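Local coordinates for protein carboxylic ester hydrolase (Aspergillus niger, PDB 7K4O) that hydrolyses ester bonds of tannins as a fungal, probably secreted, serine esterase of the tannase family, probably releasing gallic acid, at residues N130-M135 against G353-A358; E191-V196 against V411-G416; V227-K230 against Y234-P237; T248-D253 against V259-A264. All coordinates share one frame; numbering follows the deposited sequence.

Interaction 1. Residues N130-M135 against G353-A358; sequences NADTAM and GGEYIA
Asp132 and Glu355 meet through their carboxylates, a paired-acid contact that joins the loop between strands 115-120 and 141-142 to helix 351-361 in a protein of the alpha/beta-hydrolase clan. OD2 of Asp132 lies 2.5 Å from OE2 of Glu355. A separation this short suggests that a proton is shared between the two acids. The two planes are only 20° apart, so the groups lie almost flat with one another although the side chains run at about a right angle. Glu355 reaches across with an extended chain, its CG trans to the backbone N (chi1 176°). In Asp132, CG sits between its own N and carbonyl carbon (chi1 56°), and its CB also comes within 3.0 Å of Glu355 OE2. The other oxygen of Glu355, OE1, stands 3.5 Å from Asp132 OD2.

In the second shell, Tyr98 touches both acid side chains, and Leu359 packs on Asp132. The bound gallic acid is about 8 Å from the side chain of Glu355. Gln351, one helical turn before Glu355, helps fix the rotation of that carboxylate through a hydrogen bond from its NE2 to Glu355 OE1.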
# COMPACT_ATOMS: atom_id res chain seq x y z
N ASN A 130 16.19 -7.99 -1.79
CA ASN A 130 14.97 -7.46 -2.39
C ASN A 130 14.99 -7.57 -3.90
O ASN A 130 15.93 -8.03 -4.47
CB ASN A 130 14.72 -6.05 -1.90
CG ASN A 130 14.57 -5.99 -0.38
OD1 ASN A 130 14.09 -6.94 0.24
ND2 ASN A 130 14.96 -4.88 0.17
N ALA A 131 13.87 -7.19 -4.50
CA ALA A 131 13.65 -7.42 -5.94
C ALA A 131 14.62 -6.53 -6.73
O ALA A 131 15.04 -6.96 -7.82
CB ALA A 131 12.24 -7.14 -6.33
N ASP A 132 14.90 -5.33 -6.23
CA ASP A 132 15.80 -4.40 -6.97
C ASP A 132 17.20 -4.96 -7.08
O ASP A 132 17.74 -4.90 -8.23
CB ASP A 132 15.72 -3.00 -6.41
CG ASP A 132 16.00 -2.82 -4.93
OD1 ASP A 132 16.11 -3.81 -4.21
OD2 ASP A 132 15.98 -1.63 -4.53
N THR A 133 17.70 -5.67 -6.07
CA THR A 133 19.06 -6.27 -6.13
C THR A 133 19.10 -7.45 -7.09
O THR A 133 20.18 -7.77 -7.58
CB THR A 133 19.58 -6.61 -4.74
OG1 THR A 133 18.94 -7.80 -4.26
CG2 THR A 133 19.33 -5.46 -3.80
N ALA A 134 17.97 -8.04 -7.46
CA ALA A 134 17.90 -9.22 -8.33
C ALA A 134 17.36 -8.88 -9.73
O ALA A 134 17.21 -9.81 -10.53
CB ALA A 134 17.03 -10.27 -7.64
N MET A 135 17.04 -7.63 -10.00
CA MET A 135 16.24 -7.27 -11.20
C MET A 135 17.10 -7.29 -12.47
O MET A 135 16.49 -7.45 -13.54
CB MET A 135 15.57 -5.91 -11.01
CG MET A 135 14.50 -5.57 -11.98
SD MET A 135 13.07 -6.69 -11.97
CE MET A 135 12.30 -6.11 -10.46
N GLY A 353 11.40 7.61 -7.12
CA GLY A 353 11.21 7.99 -8.52
C GLY A 353 12.45 7.72 -9.34
O GLY A 353 12.35 7.14 -10.44
N GLY A 354 13.62 8.09 -8.83
CA GLY A 354 14.89 7.84 -9.51
C GLY A 354 15.14 6.37 -9.70
O GLY A 354 15.64 5.94 -10.78
N GLU A 355 14.81 5.57 -8.69
CA GLU A 355 15.07 4.12 -8.79
C GLU A 355 14.23 3.54 -9.94
O GLU A 355 14.73 2.61 -10.64
CB GLU A 355 14.77 3.39 -7.49
CG GLU A 355 14.94 1.88 -7.62
CD GLU A 355 15.22 1.12 -6.35
OE1 GLU A 355 15.03 1.70 -5.26
OE2 GLU A 355 15.65 -0.03 -6.45
N TYR A 356 12.96 3.89 -10.08
CA TYR A 356 12.12 3.37 -11.18
C TYR A 356 12.82 3.65 -12.53
O TYR A 356 13.00 2.72 -13.34
CB TYR A 356 10.71 3.93 -11.16
CG TYR A 356 9.95 3.60 -12.42
CD1 TYR A 356 9.73 2.29 -12.77
CD2 TYR A 356 9.46 4.56 -13.27
CE1 TYR A 356 9.09 1.95 -13.95
CE2 TYR A 356 8.74 4.24 -14.41
CZ TYR A 356 8.54 2.92 -14.76
OH TYR A 356 7.91 2.58 -15.92
N ILE A 357 13.20 4.90 -12.76
CA ILE A 357 13.85 5.25 -14.07
C ILE A 357 15.14 4.46 -14.24
O ILE A 357 15.35 3.85 -15.31
CB ILE A 357 14.03 6.76 -14.21
CG1 ILE A 357 12.70 7.51 -14.11
CG2 ILE A 357 14.79 7.07 -15.52
CD1 ILE A 357 11.57 7.00 -14.98
N ALA A 358 16.01 4.45 -13.23
CA ALA A 358 17.32 3.79 -13.35
C ALA A 358 17.15 2.27 -13.53
O ALA A 358 17.89 1.66 -14.33
CB ALA A 358 18.20 4.11 -12.18

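Interaction 2. Residues E191-V196 against V411-G416; sequences EGWSQV and VIHFHG
Helix 191-196 and strand 411-416 run roughly antiparallel, their short axes 11.4 Å apart at closest approach with an angle of 148° between their directions. The backbones come nearest where Val196 faces Val411, and side chains bridge the gap. Trp193 does most of this work. Its CG is trans to its carbonyl carbon (chi1 -79°), which carries the indole from the flank of the helix over to the strand. There the outer corner of the six-membered ring settles on Val411, with Trp193 CH2 3.8 Å from Val411 CG1.

Further along the same indole, the edge formed by NE1 and CZ2 is presented to the imidazole of His413, whose CB points toward the helix. The result is an edge-to-face, T-shaped pair: the five-membered ring of Trp193 and the His413 ring have centroids 5.3 Å apart and planes at 68°. Trp193 NE1 stands 3.9 Å above the imidazole plane, displaced toward its rim, while His413 ND1 lies near the indole plane, 3.8 Å from Trp193 CZ2. A looser apolar touch joins Val196 CG1 to Val411 CG2 at 4.5 Å.

Both imidazole nitrogens are engaged, ND1 with the hydroxyl of Tyr455 and NE2 with Ser427 OG, which holds the ring's orientation. The helix follows the probable nucleophile elbow around Ser186 of this alpha/beta-hydrolase fold. Strand 411-416 lies between strands 205-209 and 455-460, and helix 481-491 packs on Ile412.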
# COMPACT_ATOMS: atom_id res chain seq x y z
N GLU A 191 0.72 -6.02 -4.18
CA GLU A 191 0.83 -7.49 -4.24
C GLU A 191 -0.53 -8.13 -3.99
O GLU A 191 -0.86 -9.09 -4.70
CB GLU A 191 1.88 -8.00 -3.29
CG GLU A 191 3.30 -7.62 -3.68
CD GLU A 191 4.32 -7.67 -2.57
OE1 GLU A 191 4.07 -8.30 -1.53
OE2 GLU A 191 5.44 -7.10 -2.75
N GLY A 192 -1.32 -7.59 -3.07
CA GLY A 192 -2.69 -8.10 -2.90
C GLY A 192 -3.49 -7.98 -4.19
O GLY A 192 -4.09 -8.95 -4.65
N TRP A 193 -3.48 -6.80 -4.80
CA TRP A 193 -4.24 -6.59 -6.07
C TRP A 193 -3.69 -7.48 -7.18
O TRP A 193 -4.47 -7.89 -8.05
CB TRP A 193 -4.26 -5.12 -6.49
CG TRP A 193 -5.26 -4.30 -5.74
CD1 TRP A 193 -4.99 -3.25 -4.93
CD2 TRP A 193 -6.68 -4.53 -5.65
NE1 TRP A 193 -6.14 -2.74 -4.42
CE2 TRP A 193 -7.20 -3.51 -4.84
CE3 TRP A 193 -7.57 -5.42 -6.26
CZ2 TRP A 193 -8.56 -3.40 -4.57
CZ3 TRP A 193 -8.92 -5.30 -5.99
CH2 TRP A 193 -9.41 -4.32 -5.14
N SER A 194 -2.40 -7.80 -7.19
CA SER A 194 -1.79 -8.61 -8.27
C SER A 194 -2.49 -9.97 -8.34
O SER A 194 -2.60 -10.56 -9.43
CB SER A 194 -0.30 -8.76 -8.11
OG SER A 194 0.08 -9.67 -7.08
N GLN A 195 -2.91 -10.50 -7.19
CA GLN A 195 -3.57 -11.83 -7.15
C GLN A 195 -5.08 -11.71 -7.38
O GLN A 195 -5.64 -12.48 -8.16
CB GLN A 195 -3.35 -12.53 -5.80
CG GLN A 195 -1.89 -12.66 -5.44
CD GLN A 195 -1.07 -13.41 -6.47
OE1 GLN A 195 -1.28 -14.59 -6.69
NE2 GLN A 195 -0.20 -12.70 -7.17
N VAL A 196 -5.73 -10.71 -6.77
CA VAL A 196 -7.19 -10.49 -6.94
C VAL A 196 -7.53 -10.26 -8.42
O VAL A 196 -8.54 -10.72 -8.88
CB VAL A 196 -7.66 -9.36 -6.03
CG1 VAL A 196 -9.09 -8.95 -6.33
CG2 VAL A 196 -7.49 -9.71 -4.54
N VAL A 411 -13.06 -7.56 -0.61
CA VAL A 411 -11.90 -6.68 -0.41
C VAL A 411 -12.25 -5.58 0.57
O VAL A 411 -13.30 -4.92 0.39
CB VAL A 411 -11.41 -6.08 -1.75
CG1 VAL A 411 -10.29 -5.08 -1.54
CG2 VAL A 411 -11.01 -7.17 -2.73
N ILE A 412 -11.35 -5.32 1.49
CA ILE A 412 -11.29 -4.09 2.33
C ILE A 412 -10.03 -3.35 1.88
O ILE A 412 -8.93 -3.89 1.99
CB ILE A 412 -11.25 -4.39 3.84
CG1 ILE A 412 -12.56 -5.01 4.31
CG2 ILE A 412 -10.88 -3.14 4.61
CD1 ILE A 412 -12.51 -5.53 5.71
N HIS A 413 -10.23 -2.17 1.32
CA HIS A 413 -9.15 -1.30 0.80
C HIS A 413 -9.16 -0.01 1.62
O HIS A 413 -10.23 0.61 1.75
CB HIS A 413 -9.45 -1.09 -0.67
CG HIS A 413 -8.52 -0.25 -1.47
ND1 HIS A 413 -8.73 -0.05 -2.81
CD2 HIS A 413 -7.43 0.47 -1.14
CE1 HIS A 413 -7.78 0.76 -3.28
NE2 HIS A 413 -6.97 1.10 -2.30
N PHE A 414 -8.02 0.39 2.11
CA PHE A 414 -7.93 1.65 2.90
C PHE A 414 -6.74 2.47 2.45
O PHE A 414 -5.78 1.96 1.88
CB PHE A 414 -7.90 1.38 4.40
CG PHE A 414 -6.69 0.65 4.88
CD1 PHE A 414 -6.62 -0.74 4.79
CD2 PHE A 414 -5.62 1.34 5.45
CE1 PHE A 414 -5.47 -1.40 5.17
CE2 PHE A 414 -4.49 0.67 5.84
CZ PHE A 414 -4.44 -0.71 5.73
N HIS A 415 -6.79 3.77 2.74
CA HIS A 415 -5.73 4.71 2.32
C HIS A 415 -5.71 5.93 3.25
O HIS A 415 -6.79 6.53 3.45
CB HIS A 415 -5.96 5.08 0.85
CG HIS A 415 -4.74 5.57 0.16
ND1 HIS A 415 -4.44 5.17 -1.14
CD2 HIS A 415 -3.76 6.44 0.54
CE1 HIS A 415 -3.31 5.76 -1.50
NE2 HIS A 415 -2.85 6.54 -0.50
N GLY A 416 -4.56 6.33 3.75
CA GLY A 416 -4.47 7.54 4.58
C GLY A 416 -4.79 8.80 3.81
O GLY A 416 -4.30 8.98 2.69

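Interaction 3. Residues V227-K230 against Y234-P237; sequences VVEK and YYPP
Helix 224-232 and the residues just beyond it are joined by a backbone bond from Tyr234 N to Glu229 O, 3.0 Å long, which folds the departing chain back against the last turns of the helix. Tyr235 then lays its ring against this corner. One face of the ring looks onto Glu229 O, which is 4.0 Å from Tyr235 CZ, and Tyr235 CD1 comes within 3.7 Å of Glu229 CB. The hydroxyl of Tyr235 ends beside Lys230, with OH 3.5 Å from Lys230 CA, a position reached because CG of Tyr235 is trans to the carbonyl carbon (chi1 -59°).

The extended side chain of Glu229 passes on to the proline: Glu229 OE2 is 3.6 Å from Pro236 CD. Its carboxylate is turned 70° from the tyrosine ring, so the two flat groups do not stack. The carbonyl of Tyr234 is buried here without a hydrogen-bonding partner in the model; it is approached by Glu229 CA in a CA-H...O contact of 3.5 Å to Tyr234 O.

Pro237 is the N-cap of helix 238-252, which makes this contact the corner between two successive helices. Helix 300-310 packs on Tyr234 and Pro236, Glu240 binds the Tyr234 hydroxyl, and helix 376-390 touches Val227 and Val228.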
# COMPACT_ATOMS: atom_id res chain seq x y z
N VAL A 227 10.72 18.17 -10.38
CA VAL A 227 10.68 18.83 -11.70
C VAL A 227 9.95 20.18 -11.57
O VAL A 227 10.32 21.14 -12.27
CB VAL A 227 10.11 17.89 -12.76
CG1 VAL A 227 9.87 18.62 -14.06
CG2 VAL A 227 11.05 16.70 -12.96
N VAL A 228 8.99 20.28 -10.66
CA VAL A 228 8.33 21.59 -10.38
C VAL A 228 9.40 22.56 -9.87
O VAL A 228 9.42 23.73 -10.32
CB VAL A 228 7.18 21.48 -9.36
CG1 VAL A 228 6.73 22.86 -8.89
CG2 VAL A 228 5.99 20.71 -9.94
N GLU A 229 10.20 22.13 -8.92
CA GLU A 229 11.24 22.99 -8.30
C GLU A 229 12.21 23.43 -9.42
O GLU A 229 12.59 24.62 -9.45
CB GLU A 229 11.97 22.25 -7.20
CG GLU A 229 11.10 22.00 -5.99
CD GLU A 229 11.67 21.06 -4.95
OE1 GLU A 229 12.72 20.43 -5.18
OE2 GLU A 229 11.06 21.01 -3.87
N LYS A 230 12.63 22.51 -10.27
CA LYS A 230 13.57 22.84 -11.38
C LYS A 230 12.89 23.81 -12.34
O LYS A 230 13.54 24.79 -12.75
CB LYS A 230 13.91 21.61 -12.23
CG LYS A 230 15.03 20.72 -11.73
CD LYS A 230 15.11 19.46 -12.58
CE LYS A 230 15.17 19.72 -14.08
NZ LYS A 230 16.52 20.18 -14.45
N TYR A 234 12.99 27.23 -7.98
CA TYR A 234 12.94 27.57 -6.54
C TYR A 234 12.93 26.27 -5.72
O TYR A 234 12.10 25.41 -5.98
CB TYR A 234 11.71 28.40 -6.23
CG TYR A 234 11.65 28.77 -4.77
CD1 TYR A 234 12.54 29.69 -4.23
CD2 TYR A 234 10.73 28.19 -3.92
CE1 TYR A 234 12.51 30.02 -2.89
CE2 TYR A 234 10.66 28.53 -2.58
CZ TYR A 234 11.56 29.43 -2.06
OH TYR A 234 11.46 29.75 -0.75
N TYR A 235 13.83 26.19 -4.76
CA TYR A 235 14.03 25.02 -3.89
C TYR A 235 13.60 25.40 -2.48
O TYR A 235 14.39 25.89 -1.70
CB TYR A 235 15.47 24.56 -4.04
CG TYR A 235 15.77 24.19 -5.47
CD1 TYR A 235 15.43 22.94 -5.99
CD2 TYR A 235 16.30 25.12 -6.34
CE1 TYR A 235 15.69 22.61 -7.31
CE2 TYR A 235 16.54 24.82 -7.67
CZ TYR A 235 16.21 23.57 -8.16
OH TYR A 235 16.42 23.28 -9.48
N PRO A 236 12.33 25.14 -2.09
CA PRO A 236 11.86 25.56 -0.77
C PRO A 236 12.61 24.86 0.34
O PRO A 236 12.85 23.65 0.28
CB PRO A 236 10.39 25.17 -0.73
CG PRO A 236 10.03 24.95 -2.19
CD PRO A 236 11.29 24.44 -2.85
N PRO A 237 13.04 25.60 1.39
CA PRO A 237 13.53 24.95 2.61
C PRO A 237 12.42 24.03 3.11
O PRO A 237 11.24 24.40 3.05
CB PRO A 237 13.79 26.09 3.60
CG PRO A 237 13.91 27.32 2.72
CD PRO A 237 13.02 27.07 1.52

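Interaction 4. Residues T248-D253 against V259-A264; sequences TIAACD and VDWVVA. With CA (calcium ion), chain K.
Asp253, where helix 238-252 runs into the calcium loop, reaches the amides of Asp260, Trp261 and Val262 with its carboxylate. From CB the chain leaves trans to the backbone N (chi1 177°), which brings Asp253 CG to 3.3 Å from Trp261 N and sets both oxygens among the loop's amides. Asp253 OD1 binds the calcium ion at 2.4 Å. It also accepts from Asp260 N through its syn lone pair, in a nearly straight bond (174°), and from Val262 N, which arrives from above the carboxylate plane. Asp253 OD2, turned away from the metal, takes Trp261 N at 2.9 Å, again from above the plane, and a weak bond from Asp260 N.

This is a calcium-binding loop, with Asp253, Asp256 and Asp260 as its acidic ligands; the amides fix the rotation of the Asp253 carboxylate, whose OD1 binds the metal. The ion is further held by the carbonyls of Asp253 and Val262, Asp260 OD1 and a water, with Asp256 and Lys258 completing the site. The carboxylates of Asp253 and Asp260 are almost coplanar, and that water donates to Asp260 OD2.

Beside the site, the Trp261 indole lies over the helix. Ile249 CG2 sits over the six-membered ring in a CH-pi contact, 3.6 Å from its centroid, and Ala250 CB meets Trp261 CH2 at 3.7 Å. Val263 CG2 packs 4.0 Å from CB of Cys252, whose sulfur is bonded to Cys269.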
# COMPACT_ATOMS: atom_id res chain seq x y z
N THR A 248 -2.46 24.52 6.62
CA THR A 248 -3.57 23.85 5.91
C THR A 248 -4.36 23.02 6.94
O THR A 248 -5.59 23.05 6.91
CB THR A 248 -3.02 23.04 4.72
OG1 THR A 248 -2.29 23.92 3.86
CG2 THR A 248 -4.13 22.34 3.96
N ILE A 249 -3.66 22.32 7.83
CA ILE A 249 -4.35 21.51 8.89
C ILE A 249 -5.21 22.48 9.73
O ILE A 249 -6.41 22.20 9.96
CB ILE A 249 -3.36 20.72 9.73
CG1 ILE A 249 -2.71 19.58 8.92
CG2 ILE A 249 -4.07 20.19 10.97
CD1 ILE A 249 -1.53 18.96 9.58
N ALA A 250 -4.63 23.61 10.13
CA ALA A 250 -5.36 24.60 10.99
C ALA A 250 -6.61 25.09 10.28
O ALA A 250 -7.69 25.17 10.91
CB ALA A 250 -4.43 25.73 11.39
N ALA A 251 -6.52 25.36 8.98
CA ALA A 251 -7.63 25.97 8.22
C ALA A 251 -8.70 24.92 7.90
O ALA A 251 -9.84 25.32 7.69
CB ALA A 251 -7.11 26.64 6.96
N CYS A 252 -8.37 23.63 7.82
CA CYS A 252 -9.31 22.62 7.24
C CYS A 252 -9.79 21.66 8.33
O CYS A 252 -10.76 20.94 8.05
CB CYS A 252 -8.62 21.87 6.10
SG CYS A 252 -8.27 22.95 4.68
N ASP A 253 -9.20 21.70 9.53
CA ASP A 253 -9.60 20.83 10.67
C ASP A 253 -11.12 20.81 10.85
O ASP A 253 -11.72 19.70 10.91
CB ASP A 253 -8.89 21.26 11.93
CG ASP A 253 -9.29 20.47 13.16
OD1 ASP A 253 -9.84 19.34 13.01
OD2 ASP A 253 -9.01 20.99 14.27
N VAL A 259 -13.48 19.64 15.75
CA VAL A 259 -12.19 20.32 16.01
C VAL A 259 -11.33 19.38 16.83
O VAL A 259 -11.56 19.23 18.04
CB VAL A 259 -12.41 21.70 16.69
CG1 VAL A 259 -11.09 22.30 17.12
CG2 VAL A 259 -13.15 22.64 15.76
N ASP A 260 -10.37 18.74 16.17
CA ASP A 260 -9.54 17.67 16.78
C ASP A 260 -8.13 17.68 16.19
O ASP A 260 -7.36 16.79 16.52
CB ASP A 260 -10.23 16.31 16.60
CG ASP A 260 -10.51 15.95 15.14
OD1 ASP A 260 -10.27 16.79 14.24
OD2 ASP A 260 -11.04 14.81 14.91
N TRP A 261 -7.75 18.71 15.44
CA TRP A 261 -6.46 18.74 14.71
C TRP A 261 -6.34 17.44 13.84
O TRP A 261 -5.30 16.80 13.85
CB TRP A 261 -5.31 18.91 15.69
CG TRP A 261 -4.09 19.45 15.01
CD1 TRP A 261 -2.97 18.75 14.66
CD2 TRP A 261 -3.91 20.79 14.52
NE1 TRP A 261 -2.08 19.58 14.02
CE2 TRP A 261 -2.63 20.84 13.92
CE3 TRP A 261 -4.67 21.97 14.61
CZ2 TRP A 261 -2.09 22.01 13.38
CZ3 TRP A 261 -4.14 23.13 14.07
CH2 TRP A 261 -2.88 23.14 13.46
N VAL A 262 -7.42 17.13 13.17
CA VAL A 262 -7.46 16.04 12.16
C VAL A 262 -8.27 16.56 11.01
O VAL A 262 -9.40 16.95 11.18
CB VAL A 262 -8.05 14.73 12.71
CG1 VAL A 262 -7.95 13.63 11.64
CG2 VAL A 262 -7.34 14.30 13.99
N VAL A 263 -7.71 16.49 9.81
CA VAL A 263 -8.49 16.79 8.59
C VAL A 263 -9.06 15.50 8.00
O VAL A 263 -8.33 14.78 7.29
CB VAL A 263 -7.60 17.55 7.61
CG1 VAL A 263 -8.33 17.83 6.31
CG2 VAL A 263 -7.08 18.83 8.27
N ALA A 264 -10.34 15.25 8.26
CA ALA A 264 -11.07 14.09 7.73
C ALA A 264 -11.64 14.43 6.37
O ALA A 264 -12.15 13.53 5.72
CB ALA A 264 -12.18 13.68 8.67
CA CA K . -11.42 17.69 12.21
O HOH W 1 -12.04 15.19 12.47

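In the fold
Going from the N terminus, the loop at 130-135 comes first and meets helix 351-361 only much later in the chain, so interaction 1 spans more than two hundred residues. Within that span helix 191-196 opens interaction 2, which closes only at strand 411-416; the two long-range contacts therefore cross. Both enclose the stretch of chain carrying interactions 3 and 4, which follow one another in series: 227-230 meets 234-237 at the end of one helix, and helix 238-252 then leads to the calcium loop of interaction 4. Interaction 2 ties a helix to the central sheet, interaction 1 a loop to a helix, and the two short ones close local turns, with centres 26 Å apart.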